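Local coordinates for Mgp-operon protein 3 (Mycoplasma pneumoniae M129, PDB 6TM0) that binds N-acetylneuraminic acid and probably serves as a cell-surface adhesin that attaches the bacterium to its host cells, at residues N211-K216 / E632-T637; E265-L270 / T350-K355; Q926-G931 / I943-T948. All coordinates share one frame; numbering follows the deposited sequence.

Overall arrangement
The three contacts lie far apart on the chain and share no sheet. Interaction 1 joins two loops 416 residues apart in sequence and backs the bound sialic acid. Interaction 2 is nested inside the long loop that interaction 1 closes, its centre about 47 Å away, where the end of helix 253-267 meets the loop leading to strand 356-358. Interaction 3 comes later in the chain, in the hairpin of strands 929-933 and 939-944; its centre is about 36 Å from that of interaction 2. Interactions 1 and 3 lie on opposite sides of the chain's centre, with centres about 61 Å apart, so the C-terminal hairpin is remote from the sugar.

Interaction 1: N211-K216 / E632-T637; sequences NNPGPK and EEVQTT. With SIA (N-acetyl-alpha-neuraminic acid), chain C.
N211 and N212 each send a side-chain amide across to a backbone carbonyl of 632-637, in a loop-to-loop contact behind the sialic acid site, and N212 also closes an Asx turn. In N211, CG stands beside the backbone N and opposite the carbonyl carbon (chi1 -64°), which carries ND2 to E633 O at 2.8 Å. That bond lies in the plane of the N211 amide but comes down on E633 O from 42° above its carbonyl plane. The same ND2 makes a long, weak bond of 3.5 Å to E632 OE1, a carboxylate oxygen whose stronger partner is K210, in a salt bridge; the amide and carboxylate planes are 71° apart. N212 swings its CG the other way, away from the backbone N. Its ND2 meets Q635 O at 3.0 Å, lying in the carbonyl plane, while its OD1 receives G214 N at 3.2 Å. With one bond at each end, the N212 amide is fixed in its rotation. V634 fills in alongside, CG1 lying 4.2 Å from P213 CD. The Asx turn encloses P213, whose carbonyl, together with K216 N further on, meets the sugar. K216 N donates to SIA O10 at 2.9 Å, T610 adds a bond from outside the two segments, and P213 O accepts from two sialic acid hydroxyls, O7 at 3.1 Å and O9 at 2.7 Å.

Interaction 2: E265-L270 / T350-K355; sequences ENDAPL and TATFSK
D267, the last helical residue of 253-267, meets 350-355 with both its backbone carbonyl and its carboxylate, and these carry the polar part of the contact. F353 N donates to D267 O over 3.3 Å, arriving well above the carbonyl plane. The D267 side chain, its CG anti to the backbone N (chi1 -168°), curls round to the turn that follows F353. There OD2 takes K355 N at 3.0 Å, from 38° above the carboxylate plane, and it also accepts the backbone N of Y356, its strongest partner. OD1, the other oxygen, faces T352 OG1 at 3.1 Å. One carboxylate thus gathers consecutive backbone amides of the incoming loop, and K355 CB lies against its carbon.

A weaker polar contact is the CA-H...O approach of A351 CA to D267 O.

The apolar part centres on the F353 ring. A268 CA sits over one face, 4.0 Å from the ring centroid and 26° off its normal, a CH-pi contact; D267 O lies over that same face. A268 CB adds a touch of 3.6 Å to F353 CE2. Beyond it, P269 CD rests on A351 CB at 3.8 Å, and the far end of the ring, CZ, reaches the backbone of P269. Q879 also touches F353, and Y239 of strand 239-241 touches A268.

Together this is a helix C-terminus meeting a surface loop: A268 leaves helical geometry, and the aspartate just before it holds the backbone amides that lead into strand 356-358.

Interaction 3: Q926-G931 / I943-T948; sequences QDDLTG and ITKDQT
T930 and G931 both point their backbone N-H groups at I943 O, which makes a classic beta bulge in this antiparallel hairpin. The two donors come from the same face of the I943 carbonyl plane, T930 N at 2.8 Å and G931 N at 3.0 Å. I943 N returns a bond to G931 O at 2.7 Å, nearly in line with that C=O. The bulge shifts the register by one residue, so that L929 next pairs with T944 as a non-hydrogen-bonded pair. This is the tight, buried end. On it T930 CB packs on I943 CD1 at 3.7 Å, while I943 CG2 lies against the backbone of G931.

Past T944 the strand pairing ends but the grip continues. K945 N bonds to D928 O at 2.7 Å, and T944 OG1 leans weakly on the same oxygen. The K945 chain, bent at chi2 (-146°) and chi4 (-68°), doubles back along D928 so that NZ reaches L929 O at 2.8 Å, coming from above the carbonyl plane.

The outer side is looser and more solvent-facing. D927 lays its CB against T944 CG2 at 3.5 Å. D928 N makes a weak bond to D946 OD2. The D946 carboxylate lies nearly parallel to that of D928, though how close the two come is doubtful at this resolution; if both are ionised, K886, which salt-bridges D928 OD1 and also touches D946, would probably offset the charge.

The hairpin forms one edge of a four-stranded antiparallel sheet, in which 929-933 is outermost and 939-944 is paired on its other side with 954-959. T930 and I943 both pack on Y17 of strand 13-17, which sets that strand, near the N-terminus, against this hairpin.

Interaction 1: N211-K216 / E632-T637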
# COMPACT_ATOMS: atom_id res chain seq x y z
N ASN A 211 -12.87 24.67 -23.74
CA ASN A 211 -13.16 25.27 -22.44
C ASN A 211 -12.11 24.89 -21.34
O ASN A 211 -12.33 25.19 -20.16
CB ASN A 211 -14.61 24.96 -22.00
CG ASN A 211 -15.67 25.56 -22.90
OD1 ASN A 211 -15.72 26.77 -23.13
ND2 ASN A 211 -16.54 24.72 -23.42
N ASN A 212 -10.97 24.29 -21.74
CA ASN A 212 -9.91 23.93 -20.80
C ASN A 212 -9.13 25.20 -20.39
O ASN A 212 -8.54 25.86 -21.25
CB ASN A 212 -9.00 22.86 -21.39
CG ASN A 212 -8.03 22.28 -20.41
OD1 ASN A 212 -7.07 22.94 -19.99
ND2 ASN A 212 -8.25 21.04 -20.04
N PRO A 213 -9.17 25.58 -19.09
CA PRO A 213 -8.51 26.83 -18.67
C PRO A 213 -7.05 26.72 -18.21
O PRO A 213 -6.48 27.72 -17.76
CB PRO A 213 -9.41 27.32 -17.53
CG PRO A 213 -10.17 26.09 -17.05
CD PRO A 213 -9.86 24.94 -17.96
N GLY A 214 -6.45 25.54 -18.32
CA GLY A 214 -5.09 25.33 -17.86
C GLY A 214 -4.05 24.99 -18.90
O GLY A 214 -3.56 23.86 -18.88
N PRO A 215 -3.60 25.93 -19.78
CA PRO A 215 -2.54 25.58 -20.74
C PRO A 215 -1.22 25.20 -20.08
O PRO A 215 -0.54 24.31 -20.59
CB PRO A 215 -2.36 26.85 -21.59
CG PRO A 215 -2.99 27.94 -20.82
CD PRO A 215 -4.04 27.34 -19.94
N LYS A 216 -0.90 25.82 -18.91
CA LYS A 216 0.33 25.60 -18.14
C LYS A 216 0.24 24.40 -17.20
O LYS A 216 1.03 24.30 -16.25
CB LYS A 216 0.73 26.89 -17.39
CG LYS A 216 1.00 28.11 -18.28
CD LYS A 216 2.33 27.97 -19.03
CE LYS A 216 2.26 28.50 -20.44
NZ LYS A 216 3.18 27.75 -21.33
N GLU A 632 -21.84 24.65 -21.52
CA GLU A 632 -20.89 23.89 -22.35
C GLU A 632 -20.05 22.90 -21.53
O GLU A 632 -20.02 22.95 -20.30
CB GLU A 632 -19.97 24.83 -23.15
CG GLU A 632 -20.60 25.51 -24.36
CD GLU A 632 -19.72 26.56 -25.01
OE1 GLU A 632 -18.72 26.19 -25.67
OE2 GLU A 632 -20.04 27.76 -24.87
N GLU A 633 -19.34 22.01 -22.24
CA GLU A 633 -18.47 21.00 -21.65
C GLU A 633 -17.07 21.53 -21.46
O GLU A 633 -16.50 22.14 -22.37
CB GLU A 633 -18.43 19.76 -22.58
CG GLU A 633 -17.47 18.65 -22.18
CD GLU A 633 -17.45 17.46 -23.12
OE1 GLU A 633 -17.08 17.63 -24.31
OE2 GLU A 633 -17.80 16.35 -22.67
N VAL A 634 -16.49 21.25 -20.30
CA VAL A 634 -15.09 21.59 -20.08
C VAL A 634 -14.36 20.29 -20.42
O VAL A 634 -14.58 19.27 -19.78
CB VAL A 634 -14.77 22.14 -18.67
CG1 VAL A 634 -13.37 22.74 -18.64
CG2 VAL A 634 -15.79 23.17 -18.24
N GLN A 635 -13.60 20.31 -21.52
CA GLN A 635 -12.88 19.17 -22.11
C GLN A 635 -11.48 18.99 -21.58
O GLN A 635 -10.83 19.97 -21.19
CB GLN A 635 -12.82 19.30 -23.64
CG GLN A 635 -14.16 19.28 -24.34
CD GLN A 635 -13.99 18.75 -25.72
OE1 GLN A 635 -13.12 19.21 -26.47
NE2 GLN A 635 -14.79 17.77 -26.07
N THR A 636 -11.00 17.73 -21.66
CA THR A 636 -9.67 17.29 -21.20
C THR A 636 -9.19 16.09 -22.08
O THR A 636 -10.02 15.26 -22.47
CB THR A 636 -9.71 17.08 -19.68
OG1 THR A 636 -8.45 16.62 -19.27
CG2 THR A 636 -10.83 16.14 -19.21
N THR A 637 -7.87 16.05 -22.47
CA THR A 637 -7.31 15.02 -23.39
C THR A 637 -5.91 14.49 -22.94
O THR A 637 -5.15 15.27 -22.36
CB THR A 637 -7.31 15.58 -24.87
OG1 THR A 637 -7.49 14.52 -25.81
CG2 THR A 637 -6.07 16.39 -25.24
C1 SIA C . -2.71 32.50 -13.29
C2 SIA C . -2.30 32.46 -14.77
C3 SIA C . -1.06 31.65 -15.08
C4 SIA C . -1.31 30.15 -14.90
C5 SIA C . -2.60 29.66 -15.54
C6 SIA C . -3.77 30.62 -15.31
C7 SIA C . -5.02 30.32 -16.15
C8 SIA C . -6.16 31.33 -16.05
C9 SIA C . -7.50 30.75 -16.45
C10 SIA C . -2.74 27.22 -15.78
C11 SIA C . -2.86 25.93 -15.02
N5 SIA C . -2.92 28.33 -15.06
O1A SIA C . -3.86 32.68 -12.91
O1B SIA C . -1.72 32.33 -12.44
O4 SIA C . -0.20 29.37 -15.33
O6 SIA C . -3.40 32.00 -15.54
O7 SIA C . -4.66 30.20 -17.52
O8 SIA C . -6.28 31.89 -14.74
O9 SIA C . -7.47 30.26 -17.78
O10 SIA C . -2.47 27.25 -16.98

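Interaction 2: E265-L270 / T350-K355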
# COMPACT_ATOMS: atom_id res chain seq x y z
N GLU A 265 28.20 4.78 -3.55
CA GLU A 265 28.95 3.88 -2.67
C GLU A 265 29.88 4.66 -1.75
O GLU A 265 29.81 4.49 -0.53
CB GLU A 265 29.71 2.84 -3.49
CG GLU A 265 28.82 1.71 -3.98
CD GLU A 265 29.15 1.09 -5.33
OE1 GLU A 265 28.35 0.23 -5.77
OE2 GLU A 265 30.17 1.46 -5.94
N ASN A 266 30.68 5.57 -2.34
CA ASN A 266 31.63 6.46 -1.68
C ASN A 266 30.94 7.44 -0.71
O ASN A 266 31.51 7.75 0.33
CB ASN A 266 32.42 7.23 -2.75
CG ASN A 266 33.44 8.24 -2.28
OD1 ASN A 266 33.96 8.20 -1.16
ND2 ASN A 266 33.76 9.19 -3.16
N ASP A 267 29.73 7.94 -1.06
CA ASP A 267 28.99 8.90 -0.23
C ASP A 267 28.35 8.25 0.98
O ASP A 267 28.54 8.74 2.09
CB ASP A 267 27.94 9.66 -1.06
CG ASP A 267 27.34 10.85 -0.35
OD1 ASP A 267 28.00 11.91 -0.30
OD2 ASP A 267 26.20 10.74 0.14
N ALA A 268 27.60 7.16 0.77
CA ALA A 268 26.89 6.44 1.83
C ALA A 268 27.36 4.98 2.00
O ALA A 268 26.55 4.08 1.79
CB ALA A 268 25.39 6.52 1.60
N PRO A 269 28.62 4.70 2.40
CA PRO A 269 29.02 3.30 2.60
C PRO A 269 28.42 2.73 3.88
O PRO A 269 28.10 3.50 4.79
CB PRO A 269 30.55 3.37 2.66
CG PRO A 269 30.84 4.72 3.19
CD PRO A 269 29.73 5.63 2.74
N LEU A 270 28.26 1.40 3.96
CA LEU A 270 27.70 0.74 5.15
C LEU A 270 28.63 0.86 6.37
O LEU A 270 29.79 1.24 6.23
CB LEU A 270 27.34 -0.72 4.86
CG LEU A 270 25.94 -0.94 4.35
CD1 LEU A 270 25.95 -1.38 2.90
CD2 LEU A 270 25.19 -1.92 5.21
N THR A 350 34.71 11.23 1.37
CA THR A 350 35.06 9.93 1.95
C THR A 350 33.81 9.16 2.41
O THR A 350 33.70 7.98 2.09
CB THR A 350 36.15 10.06 3.05
OG1 THR A 350 36.09 11.36 3.65
CG2 THR A 350 37.56 9.82 2.51
N ALA A 351 32.89 9.82 3.17
CA ALA A 351 31.62 9.26 3.69
C ALA A 351 30.78 10.38 4.34
O ALA A 351 30.40 10.29 5.51
CB ALA A 351 31.89 8.14 4.69
N THR A 352 30.49 11.43 3.54
CA THR A 352 29.78 12.65 3.95
C THR A 352 28.24 12.51 4.15
O THR A 352 27.69 13.24 4.98
CB THR A 352 30.08 13.78 2.96
OG1 THR A 352 29.99 13.27 1.63
CG2 THR A 352 31.45 14.39 3.18
N PHE A 353 27.56 11.60 3.40
CA PHE A 353 26.10 11.38 3.44
C PHE A 353 25.31 12.64 3.06
O PHE A 353 24.27 12.94 3.65
CB PHE A 353 25.65 10.83 4.80
CG PHE A 353 26.11 9.43 5.11
CD1 PHE A 353 27.35 9.21 5.70
CD2 PHE A 353 25.29 8.34 4.86
CE1 PHE A 353 27.76 7.92 6.02
CE2 PHE A 353 25.70 7.05 5.19
CZ PHE A 353 26.94 6.84 5.75
N SER A 354 25.83 13.39 2.08
CA SER A 354 25.27 14.65 1.58
C SER A 354 24.67 14.54 0.16
O SER A 354 24.02 15.49 -0.30
CB SER A 354 26.32 15.75 1.66
OG SER A 354 27.58 15.34 1.15
N LYS A 355 24.86 13.38 -0.50
CA LYS A 355 24.33 13.06 -1.83
C LYS A 355 23.31 11.93 -1.74
O LYS A 355 22.31 11.97 -2.46
CB LYS A 355 25.45 12.67 -2.80
CG LYS A 355 26.18 13.86 -3.43
CD LYS A 355 27.02 13.42 -4.62
CE LYS A 355 27.93 14.51 -5.11
NZ LYS A 355 29.12 14.66 -4.23

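Interaction 3: Q926-G931 / I943-T948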
# COMPACT_ATOMS: atom_id res chain seq x y z
N GLN A 926 11.70 0.30 27.48
CA GLN A 926 12.74 -0.37 28.24
C GLN A 926 13.02 -1.82 27.84
O GLN A 926 14.18 -2.15 27.61
CB GLN A 926 12.43 -0.30 29.75
CG GLN A 926 12.45 1.13 30.32
CD GLN A 926 11.39 1.34 31.37
OE1 GLN A 926 11.67 1.36 32.58
NE2 GLN A 926 10.13 1.52 30.95
N ASP A 927 11.99 -2.69 27.81
CA ASP A 927 12.24 -4.11 27.55
C ASP A 927 11.76 -4.62 26.20
O ASP A 927 11.04 -3.90 25.51
CB ASP A 927 11.64 -4.96 28.68
CG ASP A 927 12.07 -4.57 30.09
OD1 ASP A 927 13.28 -4.35 30.30
OD2 ASP A 927 11.19 -4.50 30.98
N ASP A 928 12.16 -5.85 25.83
CA ASP A 928 11.74 -6.48 24.57
C ASP A 928 10.47 -7.26 24.80
O ASP A 928 10.46 -8.24 25.54
CB ASP A 928 12.82 -7.40 23.97
CG ASP A 928 14.16 -6.77 23.74
OD1 ASP A 928 14.25 -5.85 22.88
OD2 ASP A 928 15.14 -7.20 24.40
N LEU A 929 9.39 -6.81 24.19
CA LEU A 929 8.09 -7.42 24.30
C LEU A 929 8.08 -8.84 23.75
O LEU A 929 8.75 -9.12 22.75
CB LEU A 929 7.11 -6.54 23.49
CG LEU A 929 5.65 -6.97 23.37
CD1 LEU A 929 4.91 -6.83 24.68
CD2 LEU A 929 4.98 -6.14 22.36
N THR A 930 7.35 -9.74 24.43
CA THR A 930 7.04 -11.08 23.95
C THR A 930 5.59 -10.98 23.43
O THR A 930 5.33 -11.33 22.27
CB THR A 930 7.19 -12.14 25.03
OG1 THR A 930 8.51 -12.08 25.56
CG2 THR A 930 6.91 -13.54 24.51
N GLY A 931 4.70 -10.44 24.27
CA GLY A 931 3.30 -10.24 23.92
C GLY A 931 2.42 -9.76 25.06
O GLY A 931 2.85 -9.63 26.20
N ILE A 943 3.87 -9.59 28.75
CA ILE A 943 4.92 -10.58 28.88
C ILE A 943 6.10 -10.08 28.03
O ILE A 943 5.95 -9.69 26.87
CB ILE A 943 4.35 -12.01 28.64
CG1 ILE A 943 5.25 -13.10 29.23
CG2 ILE A 943 4.01 -12.30 27.20
CD1 ILE A 943 6.43 -13.59 28.38
N THR A 944 7.24 -9.92 28.71
CA THR A 944 8.47 -9.34 28.19
C THR A 944 9.66 -10.29 28.34
O THR A 944 9.72 -11.04 29.31
CB THR A 944 8.67 -7.97 28.88
OG1 THR A 944 8.56 -6.90 27.93
CG2 THR A 944 9.95 -7.85 29.68
N LYS A 945 10.59 -10.27 27.38
CA LYS A 945 11.80 -11.08 27.46
C LYS A 945 12.93 -10.27 28.12
O LYS A 945 12.85 -10.05 29.33
CB LYS A 945 12.19 -11.76 26.11
CG LYS A 945 12.18 -10.91 24.85
CD LYS A 945 11.74 -11.72 23.62
CE LYS A 945 12.12 -11.09 22.30
NZ LYS A 945 11.37 -9.82 22.04
N ASP A 946 13.93 -9.79 27.33
CA ASP A 946 15.13 -9.02 27.73
C ASP A 946 16.06 -9.83 28.67
O ASP A 946 17.25 -9.97 28.37
CB ASP A 946 14.79 -7.62 28.29
CG ASP A 946 15.62 -6.49 27.70
OD1 ASP A 946 16.83 -6.39 28.05
OD2 ASP A 946 15.07 -5.71 26.90
N GLN A 947 15.51 -10.36 29.79
CA GLN A 947 16.21 -11.16 30.81
C GLN A 947 16.43 -12.63 30.39
O GLN A 947 15.70 -13.16 29.54
CB GLN A 947 15.49 -11.04 32.18
CG GLN A 947 14.60 -12.24 32.62
CD GLN A 947 13.24 -12.29 31.97
OE1 GLN A 947 12.22 -12.10 32.62
NE2 GLN A 947 13.19 -12.57 30.68
N THR A 948 17.41 -13.28 31.03
CA THR A 948 17.75 -14.68 30.81
C THR A 948 16.61 -15.59 31.29
O THR A 948 16.21 -15.51 32.45
CB THR A 948 19.13 -15.02 31.43
OG1 THR A 948 19.14 -14.64 32.81
CG2 THR A 948 20.29 -14.35 30.69